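PDB 4LXR: protein toll from Drosophila melanogaster, which binds the cleaved, active form of the cytokine spaetzle (C-106) through its extracellular region, switching on antifungal defence and establishing dorsal-ventral polarity in the embryo. Local coordinates for residues A[81-86]-A[116-121]; A[112-117]-A[140-145]; A[126-131]-A[152-157]. All blocks are in the same frame, centred on the assembly; numbering follows the deposited sequence.

Contact 1. Residues A[81-86]-A[116-121]; sequences MLPGHT and RQHLDR
His118 donates its NE2 hydrogen to the main-chain oxygen of Gly84, the one direct hydrogen bond between residues 81-86 and 116-121. NE2 lies 2.8 Å from Gly84 O and in the carbonyl plane, but the bond is bent, with 143° at the hydrogen, and the oxygen stands 18° out of the imidazole plane. The adjoining ring carbon, His118 CD2, has Thr86 O at its edge, 3.4 Å away. Two carbonyls of the type II' turn from Pro83 to Thr86 thus gather at the NE2-CD2 end of the ring.

Apolar contacts hold the rest of the imidazole. Leu82 crosses it at about a right angle: its CB comes to 3.6 Å from His118 CE1, and its CD2 makes an off-centre CH-pi contact, 4.3 Å from the ring centroid. Pro83 CD adds a looser touch, while Met112 and Ile88, the latter on helix 88-94, also pack against His118.

A water completes the polar links. It accepts from Gln117 NE2 at 2.7 Å and donates to Gly84 O at 3.3 Å, with a weak bond to His85 ND1 in the plane of that ring. The extended Gln117 chain, its CG anti to the backbone N (chi1 -177°), carries the amide out of the 3-10 segment 117-119 to this water and across His85, NE2 resting on CB.

Gly84 O thus accepts twice, closely from the ring and at longer range from the water, consistent with an NE2-protonated imidazole. Because the carbonyls met by its NE2-CD2 end are main-chain atoms, the imidazole ties two successive inter-strand loops together through the backbone of the turn.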
loop_
_atom_site.group_PDB
_atom_site.type_symbol
_atom_site.label_atom_id
_atom_site.label_comp_id
_atom_site.label_asym_id
_atom_site.label_seq_id
_atom_site.Cartn_x
_atom_site.Cartn_y
_atom_site.Cartn_z
ATOM N N MET A 81 -10.151 24.123 -37.711
ATOM C CA MET A 81 -10.526 23.769 -39.077
ATOM C C MET A 81 -9.357 24.015 -39.994
ATOM O O MET A 81 -8.607 24.983 -39.810
ATOM C CB MET A 81 -11.737 24.593 -39.541
ATOM C CG MET A 81 -12.937 24.359 -38.647
ATOM S SD MET A 81 -14.373 25.295 -39.112
ATOM C CE MET A 81 -14.789 24.520 -40.676
ATOM N N LEU A 82 -9.185 23.128 -40.970
ATOM C CA LEU A 82 -8.221 23.369 -42.031
ATOM C C LEU A 82 -8.642 24.637 -42.762
ATOM O O LEU A 82 -9.810 24.793 -43.149
ATOM C CB LEU A 82 -8.121 22.167 -42.972
ATOM C CG LEU A 82 -7.471 20.974 -42.262
ATOM C CD1 LEU A 82 -7.641 19.666 -43.068
ATOM C CD2 LEU A 82 -5.998 21.274 -41.973
ATOM N N PRO A 83 -7.686 25.556 -42.948
ATOM C CA PRO A 83 -7.987 26.927 -43.367
ATOM C C PRO A 83 -8.223 27.097 -44.873
ATOM O O PRO A 83 -7.647 27.999 -45.484
ATOM C CB PRO A 83 -6.737 27.690 -42.924
ATOM C CG PRO A 83 -5.656 26.697 -42.987
ATOM C CD PRO A 83 -6.264 25.380 -42.612
ATOM N N GLY A 84 -9.063 26.255 -45.458
ATOM C CA GLY A 84 -9.372 26.358 -46.879
ATOM C C GLY A 84 -8.166 26.226 -47.810
ATOM O O GLY A 84 -7.318 25.349 -47.644
ATOM N N HIS A 85 -8.090 27.110 -48.796
ATOM C CA HIS A 85 -6.985 27.112 -49.745
ATOM C C HIS A 85 -5.867 28.040 -49.285
ATOM O O HIS A 85 -5.182 28.653 -50.096
ATOM C CB HIS A 85 -7.501 27.525 -51.120
ATOM C CG HIS A 85 -8.547 26.602 -51.659
ATOM N ND1 HIS A 85 -8.440 25.228 -51.566
ATOM C CD2 HIS A 85 -9.727 26.849 -52.272
ATOM C CE1 HIS A 85 -9.503 24.670 -52.116
ATOM N NE2 HIS A 85 -10.300 25.631 -52.552
ATOM N N THR A 86 -5.704 28.127 -47.969
ATOM C CA THR A 86 -4.715 28.975 -47.328
ATOM C C THR A 86 -3.721 28.099 -46.544
ATOM O O THR A 86 -4.122 27.158 -45.878
ATOM C CB THR A 86 -5.435 29.933 -46.354
ATOM O OG1 THR A 86 -6.228 30.861 -47.106
ATOM C CG2 THR A 86 -4.451 30.681 -45.464
ATOM N N ARG A 116 -1.606 19.406 -49.651
ATOM C CA ARG A 116 -0.221 19.838 -49.750
ATOM C C ARG A 116 -0.074 21.351 -49.524
ATOM O O ARG A 116 0.847 21.801 -48.839
ATOM C CB ARG A 116 0.357 19.440 -51.113
ATOM C CG ARG A 116 1.811 19.806 -51.280
ATOM C CD ARG A 116 2.219 19.834 -52.746
ATOM N NE ARG A 116 1.739 21.052 -53.399
ATOM C CZ ARG A 116 1.618 21.215 -54.715
ATOM N NH1 ARG A 116 1.167 22.374 -55.196
ATOM N NH2 ARG A 116 1.935 20.227 -55.548
ATOM N N GLN A 117 -0.977 22.139 -50.095
ATOM C CA GLN A 117 -0.958 23.585 -49.847
ATOM C C GLN A 117 -0.935 23.966 -48.355
ATOM O O GLN A 117 -0.302 24.947 -47.961
ATOM C CB GLN A 117 -2.144 24.264 -50.539
ATOM C CG GLN A 117 -2.137 25.783 -50.391
ATOM C CD GLN A 117 -3.256 26.454 -51.170
ATOM O OE1 GLN A 117 -3.106 27.577 -51.658
ATOM N NE2 GLN A 117 -4.385 25.768 -51.285
ATOM N N HIS A 118 -1.599 23.178 -47.518
ATOM C CA HIS A 118 -1.646 23.483 -46.085
ATOM C C HIS A 118 -0.263 23.547 -45.445
ATOM O O HIS A 118 -0.077 24.202 -44.412
ATOM C CB HIS A 118 -2.551 22.488 -45.356
ATOM C CG HIS A 118 -4.002 22.665 -45.675
ATOM N ND1 HIS A 118 -4.896 21.616 -45.703
ATOM C CD2 HIS A 118 -4.714 23.774 -45.994
ATOM C CE1 HIS A 118 -6.100 22.074 -46.002
ATOM N NE2 HIS A 118 -6.018 23.379 -46.184
ATOM N N LEU A 119 0.723 22.911 -46.071
ATOM C CA LEU A 119 2.065 22.903 -45.495
ATOM C C LEU A 119 3.051 23.814 -46.221
ATOM O O LEU A 119 4.241 23.785 -45.913
ATOM C CB LEU A 119 2.619 21.472 -45.399
ATOM C CG LEU A 119 1.940 20.516 -44.409
ATOM C CD1 LEU A 119 2.531 19.128 -44.556
ATOM C CD2 LEU A 119 2.095 21.005 -42.943
ATOM N N ASP A 120 2.569 24.614 -47.181
ATOM C CA ASP A 120 3.414 25.627 -47.820
ATOM C C ASP A 120 4.137 26.474 -46.753
ATOM O O ASP A 120 3.545 26.809 -45.719
ATOM C CB ASP A 120 2.586 26.554 -48.719
ATOM C CG ASP A 120 2.132 25.883 -50.030
ATOM O OD1 ASP A 120 2.550 24.742 -50.338
ATOM O OD2 ASP A 120 1.353 26.521 -50.771
ATOM N N ARG A 121 5.409 26.797 -47.003
ATOM C CA ARG A 121 6.252 27.565 -46.072
ATOM C C ARG A 121 6.614 26.844 -44.749
ATOM O O ARG A 121 7.327 27.395 -43.909
ATOM C CB ARG A 121 5.671 28.967 -45.815
ATOM C CG ARG A 121 5.195 29.671 -47.097
ATOM C CD ARG A 121 5.090 31.196 -46.916
ATOM N NE ARG A 121 4.120 31.584 -45.886
ATOM C CZ ARG A 121 2.808 31.700 -46.100
ATOM N NH1 ARG A 121 2.290 31.454 -47.301
ATOM N NH2 ARG A 121 2.005 32.062 -45.118
HETATM O O HOH W 1 -5.773 23.746 -50.076
#

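Contact 2. Residues A[112-117]-A[140-145]; sequences MNITRQ and ANLLTD. With NAG (2-acetamido-2-deoxy-beta-D-glucopyranose), chain I.
Arg116 lays its aliphatic stem over the type I turn of residues 141-144, with CG 3.3 Å from Asn141 O and CD 3.7 Å from Thr144 OG1. A bend at chi3 (77°) then swings the guanidinium back beside the Asn141 amide, where Arg116 NH2 is 3.8 Å from Asn141 ND2. The two side chains cross at about a right angle and their flat groups are turned 49° apart. Both nitrogens are donors, and this overlap is packing without a direct hydrogen bond.

The polar link is indirect: a water accepts from Arg116 N and donates to Asn141 OD1 at 2.7 Å. Under the arginine stem the turn is closed from within. Asn141 O accepts from Thr144 N and from Thr144 OG1, the latter 2.7 Å away, both donors arriving at the same face of the carbonyl. This double grip fixes the carbonyl that the arginine methylenes rest on.

On the inner side, Leu142 sends CD1 to within 3.9 Å of Ile114 CG1, the two side chains crossing at about a right angle, and the same methyl lies close to the Thr115 carbonyl. Near the start of residues 112-117, Asn113 ND2 is bonded to C1 of an N-acetylglucosamine, marking a sugar-bearing surface, while Asn113 OD1 accepts from His137 N and Thr136 OG1.

The two loops follow strands 102-106 and 127-131, adjacent parallel strands of the leucine-rich-repeat solenoid. Ile114 points its CD1 back onto Phe128 and Phe130 of strand 127-131, and Leu143 packs on Leu152 of strand 151-155, linking the loop layer to the strands.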
loop_
_atom_site.group_PDB
_atom_site.type_symbol
_atom_site.label_atom_id
_atom_site.label_comp_id
_atom_site.label_asym_id
_atom_site.label_seq_id
_atom_site.Cartn_x
_atom_site.Cartn_y
_atom_site.Cartn_z
ATOM N N MET A 112 -12.773 20.009 -44.329
ATOM C CA MET A 112 -12.249 19.585 -45.629
ATOM C C MET A 112 -11.148 18.536 -45.397
ATOM O O MET A 112 -10.762 18.261 -44.252
ATOM C CB MET A 112 -11.657 20.784 -46.381
ATOM C CG MET A 112 -10.370 21.338 -45.740
ATOM S SD MET A 112 -9.761 22.894 -46.456
ATOM C CE MET A 112 -9.123 22.338 -48.065
ATOM N N ASN A 113 -10.656 17.941 -46.478
ATOM C CA ASN A 113 -9.469 17.069 -46.433
ATOM C C ASN A 113 -8.193 17.914 -46.376
ATOM O O ASN A 113 -8.155 19.024 -46.907
ATOM C CB ASN A 113 -9.424 16.171 -47.686
ATOM C CG ASN A 113 -10.561 15.140 -47.731
ATOM O OD1 ASN A 113 -10.838 14.474 -46.733
ATOM N ND2 ASN A 113 -11.216 15.008 -48.892
ATOM N N ILE A 114 -7.140 17.404 -45.740
ATOM C CA ILE A 114 -5.857 18.115 -45.736
ATOM C C ILE A 114 -5.212 18.134 -47.131
ATOM O O ILE A 114 -5.396 17.209 -47.924
ATOM C CB ILE A 114 -4.880 17.520 -44.646
ATOM C CG1 ILE A 114 -3.785 18.517 -44.259
ATOM C CG2 ILE A 114 -4.328 16.187 -45.085
ATOM C CD1 ILE A 114 -2.931 18.062 -43.046
ATOM N N THR A 115 -4.479 19.200 -47.444
ATOM C CA THR A 115 -3.832 19.299 -48.742
ATOM C C THR A 115 -2.362 19.653 -48.587
ATOM O O THR A 115 -1.939 20.175 -47.553
ATOM C CB THR A 115 -4.461 20.398 -49.644
ATOM O OG1 THR A 115 -4.139 21.688 -49.113
ATOM C CG2 THR A 115 -5.984 20.246 -49.769
ATOM N N ARG A 116 -1.606 19.406 -49.651
ATOM C CA ARG A 116 -0.221 19.838 -49.750
ATOM C C ARG A 116 -0.074 21.351 -49.524
ATOM O O ARG A 116 0.847 21.801 -48.839
ATOM C CB ARG A 116 0.357 19.440 -51.113
ATOM C CG ARG A 116 1.811 19.806 -51.280
ATOM C CD ARG A 116 2.219 19.834 -52.746
ATOM N NE ARG A 116 1.739 21.052 -53.399
ATOM C CZ ARG A 116 1.618 21.215 -54.715
ATOM N NH1 ARG A 116 1.167 22.374 -55.196
ATOM N NH2 ARG A 116 1.935 20.227 -55.548
ATOM N N GLN A 117 -0.977 22.139 -50.095
ATOM C CA GLN A 117 -0.958 23.585 -49.847
ATOM C C GLN A 117 -0.935 23.966 -48.355
ATOM O O GLN A 117 -0.302 24.947 -47.961
ATOM C CB GLN A 117 -2.144 24.264 -50.539
ATOM C CG GLN A 117 -2.137 25.783 -50.391
ATOM C CD GLN A 117 -3.256 26.454 -51.170
ATOM O OE1 GLN A 117 -3.106 27.577 -51.658
ATOM N NE2 GLN A 117 -4.385 25.768 -51.285
ATOM N N ALA A 140 -1.491 11.754 -51.263
ATOM C CA ALA A 140 -0.142 11.248 -51.134
ATOM C C ALA A 140 0.943 12.261 -51.511
ATOM O O ALA A 140 2.124 11.999 -51.307
ATOM C CB ALA A 140 0.007 9.966 -51.920
ATOM N N ASN A 141 0.551 13.415 -52.049
ATOM C CA ASN A 141 1.508 14.505 -52.196
ATOM C C ASN A 141 1.576 15.454 -50.985
ATOM O O ASN A 141 2.241 16.495 -51.058
ATOM C CB ASN A 141 1.258 15.297 -53.490
ATOM C CG ASN A 141 0.060 16.209 -53.398
ATOM O OD1 ASN A 141 -0.821 16.043 -52.531
ATOM N ND2 ASN A 141 0.003 17.179 -54.304
ATOM N N LEU A 142 0.900 15.103 -49.890
ATOM C CA LEU A 142 0.878 15.958 -48.683
ATOM C C LEU A 142 2.276 16.442 -48.267
ATOM O O LEU A 142 2.477 17.628 -47.967
ATOM C CB LEU A 142 0.188 15.239 -47.507
ATOM C CG LEU A 142 0.141 16.040 -46.192
ATOM C CD1 LEU A 142 -0.682 17.331 -46.349
ATOM C CD2 LEU A 142 -0.339 15.215 -44.994
ATOM N N LEU A 143 3.254 15.540 -48.302
ATOM C CA LEU A 143 4.568 15.805 -47.698
ATOM C C LEU A 143 5.628 16.118 -48.739
ATOM O O LEU A 143 6.825 15.845 -48.554
ATOM C CB LEU A 143 4.997 14.622 -46.812
ATOM C CG LEU A 143 4.017 14.324 -45.649
ATOM C CD1 LEU A 143 4.386 13.021 -44.964
ATOM C CD2 LEU A 143 3.998 15.476 -44.645
ATOM N N THR A 144 5.180 16.712 -49.838
ATOM C CA THR A 144 6.092 17.172 -50.866
ATOM C C THR A 144 7.077 18.169 -50.281
ATOM O O THR A 144 6.677 19.105 -49.611
ATOM C CB THR A 144 5.313 17.833 -52.032
ATOM O OG1 THR A 144 4.436 16.857 -52.604
ATOM C CG2 THR A 144 6.274 18.408 -53.098
ATOM N N ASP A 145 8.362 17.951 -50.557
ATOM C CA ASP A 145 9.439 18.840 -50.146
ATOM C C ASP A 145 9.673 18.916 -48.636
ATOM O O ASP A 145 10.362 19.830 -48.181
ATOM C CB ASP A 145 9.251 20.263 -50.692
ATOM C CG ASP A 145 9.214 20.317 -52.218
ATOM O OD1 ASP A 145 9.769 19.408 -52.884
ATOM O OD2 ASP A 145 8.608 21.283 -52.742
HETATM C C1 NAG I . -11.804 13.690 -49.072
HETATM C C2 NAG I . -13.264 14.158 -49.129
HETATM C C3 NAG I . -14.190 13.020 -49.589
HETATM C C4 NAG I . -13.658 12.318 -50.834
HETATM C C5 NAG I . -12.201 11.920 -50.641
HETATM C C6 NAG I . -11.591 11.301 -51.880
HETATM C C7 NAG I . -14.099 15.888 -47.586
HETATM C C8 NAG I . -14.155 16.802 -48.776
HETATM N N2 NAG I . -13.678 14.641 -47.821
HETATM O O3 NAG I . -15.483 13.552 -49.858
HETATM O O4 NAG I . -14.416 11.140 -51.088
HETATM O O5 NAG I . -11.435 13.091 -50.327
HETATM O O6 NAG I . -10.609 12.141 -52.478
HETATM O O7 NAG I . -14.426 16.259 -46.461
HETATM O O HOH W 2 -2.801 17.760 -51.952
#

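Contact 3. Residues A[126-131]-A[152-157]; sequences KRFRFT and LELRAN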
loop_
_atom_site.group_PDB
_atom_site.type_symbol
_atom_site.label_atom_id
_atom_site.label_comp_id
_atom_site.label_asym_id
_atom_site.label_seq_id
_atom_site.Cartn_x
_atom_site.Cartn_y
_atom_site.Cartn_z
ATOM N N LYS A 126 10.819 19.797 -38.420
ATOM C CA LYS A 126 11.480 18.534 -38.099
ATOM C C LYS A 126 10.454 17.513 -37.670
ATOM O O LYS A 126 10.681 16.311 -37.728
ATOM C CB LYS A 126 12.543 18.719 -37.009
ATOM C CG LYS A 126 13.889 19.180 -37.556
ATOM C CD LYS A 126 14.389 20.407 -36.824
ATOM C CE LYS A 126 15.759 20.835 -37.351
ATOM N NZ LYS A 126 16.028 22.288 -37.116
ATOM N N ARG A 127 9.301 17.995 -37.247
ATOM C CA ARG A 127 8.335 17.099 -36.652
ATOM C C ARG A 127 6.940 17.541 -37.023
ATOM O O ARG A 127 6.601 18.704 -36.901
ATOM C CB ARG A 127 8.514 17.054 -35.116
ATOM C CG ARG A 127 7.532 16.084 -34.438
ATOM C CD ARG A 127 7.935 15.648 -33.017
ATOM N NE ARG A 127 7.093 14.531 -32.583
ATOM C CZ ARG A 127 7.202 13.893 -31.420
ATOM N NH1 ARG A 127 8.129 14.262 -30.537
ATOM N NH2 ARG A 127 6.374 12.886 -31.141
ATOM N N PHE A 128 6.112 16.605 -37.459
ATOM C CA PHE A 128 4.759 16.962 -37.853
ATOM C C PHE A 128 3.836 15.855 -37.424
ATOM O O PHE A 128 4.168 14.691 -37.601
ATOM C CB PHE A 128 4.683 17.181 -39.380
ATOM C CG PHE A 128 3.281 17.290 -39.917
ATOM C CD1 PHE A 128 2.489 18.402 -39.622
ATOM C CD2 PHE A 128 2.761 16.293 -40.748
ATOM C CE1 PHE A 128 1.189 18.522 -40.133
ATOM C CE2 PHE A 128 1.454 16.400 -41.281
ATOM C CZ PHE A 128 0.661 17.509 -40.964
ATOM N N ARG A 129 2.683 16.213 -36.857
ATOM C CA ARG A 129 1.670 15.226 -36.505
ATOM C C ARG A 129 0.305 15.674 -36.992
ATOM O O ARG A 129 -0.093 16.815 -36.771
ATOM C CB ARG A 129 1.605 14.979 -34.989
ATOM C CG ARG A 129 0.299 14.261 -34.588
ATOM C CD ARG A 129 0.419 13.437 -33.276
ATOM N NE ARG A 129 0.429 14.258 -32.072
ATOM C CZ ARG A 129 -0.651 14.724 -31.433
ATOM N NH1 ARG A 129 -1.890 14.496 -31.888
ATOM N NH2 ARG A 129 -0.483 15.440 -30.319
ATOM N N PHE A 130 -0.419 14.770 -37.640
ATOM C CA PHE A 130 -1.785 15.049 -38.050
ATOM C C PHE A 130 -2.681 13.962 -37.484
ATOM O O PHE A 130 -2.448 12.764 -37.704
ATOM C CB PHE A 130 -1.903 15.067 -39.586
ATOM C CG PHE A 130 -3.299 15.305 -40.084
ATOM C CD1 PHE A 130 -4.020 16.426 -39.667
ATOM C CD2 PHE A 130 -3.887 14.428 -40.973
ATOM C CE1 PHE A 130 -5.317 16.662 -40.117
ATOM C CE2 PHE A 130 -5.198 14.648 -41.444
ATOM C CZ PHE A 130 -5.913 15.767 -41.018
ATOM N N THR A 131 -3.740 14.370 -36.802
ATOM C CA THR A 131 -4.543 13.411 -36.055
ATOM C C THR A 131 -5.999 13.799 -36.159
ATOM O O THR A 131 -6.358 14.957 -35.907
ATOM C CB THR A 131 -4.109 13.403 -34.575
ATOM O OG1 THR A 131 -2.790 12.839 -34.471
ATOM C CG2 THR A 131 -5.083 12.605 -33.707
ATOM N N LEU A 152 7.459 11.775 -38.078
ATOM C CA LEU A 152 6.188 11.926 -38.756
ATOM C C LEU A 152 5.174 11.077 -38.038
ATOM O O LEU A 152 5.435 9.900 -37.769
ATOM C CB LEU A 152 6.294 11.434 -40.226
ATOM C CG LEU A 152 4.962 11.263 -40.989
ATOM C CD1 LEU A 152 4.282 12.650 -41.178
ATOM C CD2 LEU A 152 5.163 10.576 -42.356
ATOM N N GLU A 153 4.007 11.645 -37.764
ATOM C CA GLU A 153 2.924 10.871 -37.207
ATOM C C GLU A 153 1.652 11.196 -37.932
ATOM O O GLU A 153 1.299 12.364 -38.080
ATOM C CB GLU A 153 2.745 11.148 -35.677
ATOM C CG GLU A 153 1.522 10.392 -35.060
ATOM C CD GLU A 153 1.542 10.371 -33.496
ATOM O OE1 GLU A 153 0.508 10.060 -32.848
ATOM O OE2 GLU A 153 2.594 10.687 -32.915
ATOM N N LEU A 154 0.940 10.162 -38.372
ATOM C CA LEU A 154 -0.312 10.371 -39.080
ATOM C C LEU A 154 -1.281 9.418 -38.483
ATOM O O LEU A 154 -1.014 8.224 -38.371
ATOM C CB LEU A 154 -0.188 10.095 -40.601
ATOM C CG LEU A 154 0.744 11.005 -41.377
ATOM C CD1 LEU A 154 0.870 10.528 -42.838
ATOM C CD2 LEU A 154 0.212 12.416 -41.332
ATOM N N ARG A 155 -2.433 9.939 -38.109
ATOM C CA ARG A 155 -3.456 9.103 -37.539
ATOM C C ARG A 155 -4.789 9.537 -38.102
ATOM O O ARG A 155 -5.336 10.555 -37.682
ATOM C CB ARG A 155 -3.486 9.229 -36.013
ATOM C CG ARG A 155 -4.397 8.191 -35.409
ATOM C CD ARG A 155 -4.424 8.178 -33.937
ATOM N NE ARG A 155 -3.211 7.721 -33.254
ATOM C CZ ARG A 155 -3.257 7.277 -31.998
ATOM N NH1 ARG A 155 -4.438 7.217 -31.406
ATOM N NH2 ARG A 155 -2.172 6.887 -31.335
ATOM N N ALA A 156 -5.317 8.762 -39.043
ATOM C CA ALA A 156 -6.538 9.168 -39.719
ATOM C C ALA A 156 -7.316 8.001 -40.330
ATOM O O ALA A 156 -7.866 8.136 -41.435
ATOM C CB ALA A 156 -6.196 10.189 -40.792
ATOM N N ASN A 157 -7.378 6.876 -39.612
ATOM C CA ASN A 157 -7.988 5.643 -40.125
ATOM C C ASN A 157 -7.502 5.290 -41.532
ATOM O O ASN A 157 -8.288 4.894 -42.392
ATOM C CB ASN A 157 -9.527 5.687 -40.048
ATOM C CG ASN A 157 -10.024 5.530 -38.600
ATOM O OD1 ASN A 157 -10.125 4.417 -38.099
ATOM N ND2 ASN A 157 -10.261 6.657 -37.910
HETATM O O HOH W 3 4.222 12.859 -32.848
HETATM O O HOH W 4 -1.868 10.371 -33.127
#
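Arg129 and Glu153 lie side by side on neighbouring parallel strands of the leucine-rich-repeat solenoid, where residues 152-157 lie in the repeat LRR 1. The strands run only 4° apart and are joined by a ladder of three backbone bonds: Glu153 N to Phe128 O, Phe130 N to Glu153 O at 3.0 Å, and Arg155 N to Phe130 O.

On the polar face the two long chains point the same way, each with CG anti to its own nitrogen, and the Arg129 methylene CD rests 3.3 Å from Glu153 CD. Their charged ends do not pair: Arg129 NE stays 4.3 Å from Glu153 OE2, guanidinium and carboxylate being turned 38° apart. Arg129 instead forms a salt bridge with Glu106 of strand 102-106, whereas Glu153 OE2 pairs with Arg7 of one spaetzle C-106 chain. A water that accepts from Arg127 NH2 also donates to Glu153 OE2, 2.7 Å away. Arg155 reaches Asp55 of the same spaetzle chain as Arg7, which makes this face part of the ligand-binding surface.

The opposite face is hydrophobic. Phe128 and Leu152 lie alongside one another, Leu152 CD1 meeting the edge of the phenyl ring 4.0 Å from Phe128 CD2. Leu154 aims CD2 at Phe130 CB, 3.8 Å away, and obliquely at the Phe128 ring.

A leucine in place of Arg129 would probably leave Glu106 without its salt-bridge partner and Thr131 OG1 without its N-H donor. Arg129 NH1 donates to Thr131 OG1 at 3.2 Å along an almost straight line (168°), the oxygen lying in the guanidinium plane.

Overall arrangement
Contact 3 is buried and joins two parallel strands, one side meeting the hydrophobic interior and the other the spaetzle ligand. Contacts 1 and 2 are partly buried and lie in the loops between successive strands; they share Arg116 and Gln117, so residues 112-121 touch the loop before and the loop after. Where contact 3 relies on a backbone ladder and charges that pair partly with the ligand, contact 1 uses a ring-to-carbonyl bond and contact 2 side-chain packing; bridging waters occur in all three. Apolar residues connect the layers: Leu119 of contact 1 reaches Phe128, Leu82 touches residues 112-114, and contact 2 also meets the strand layer.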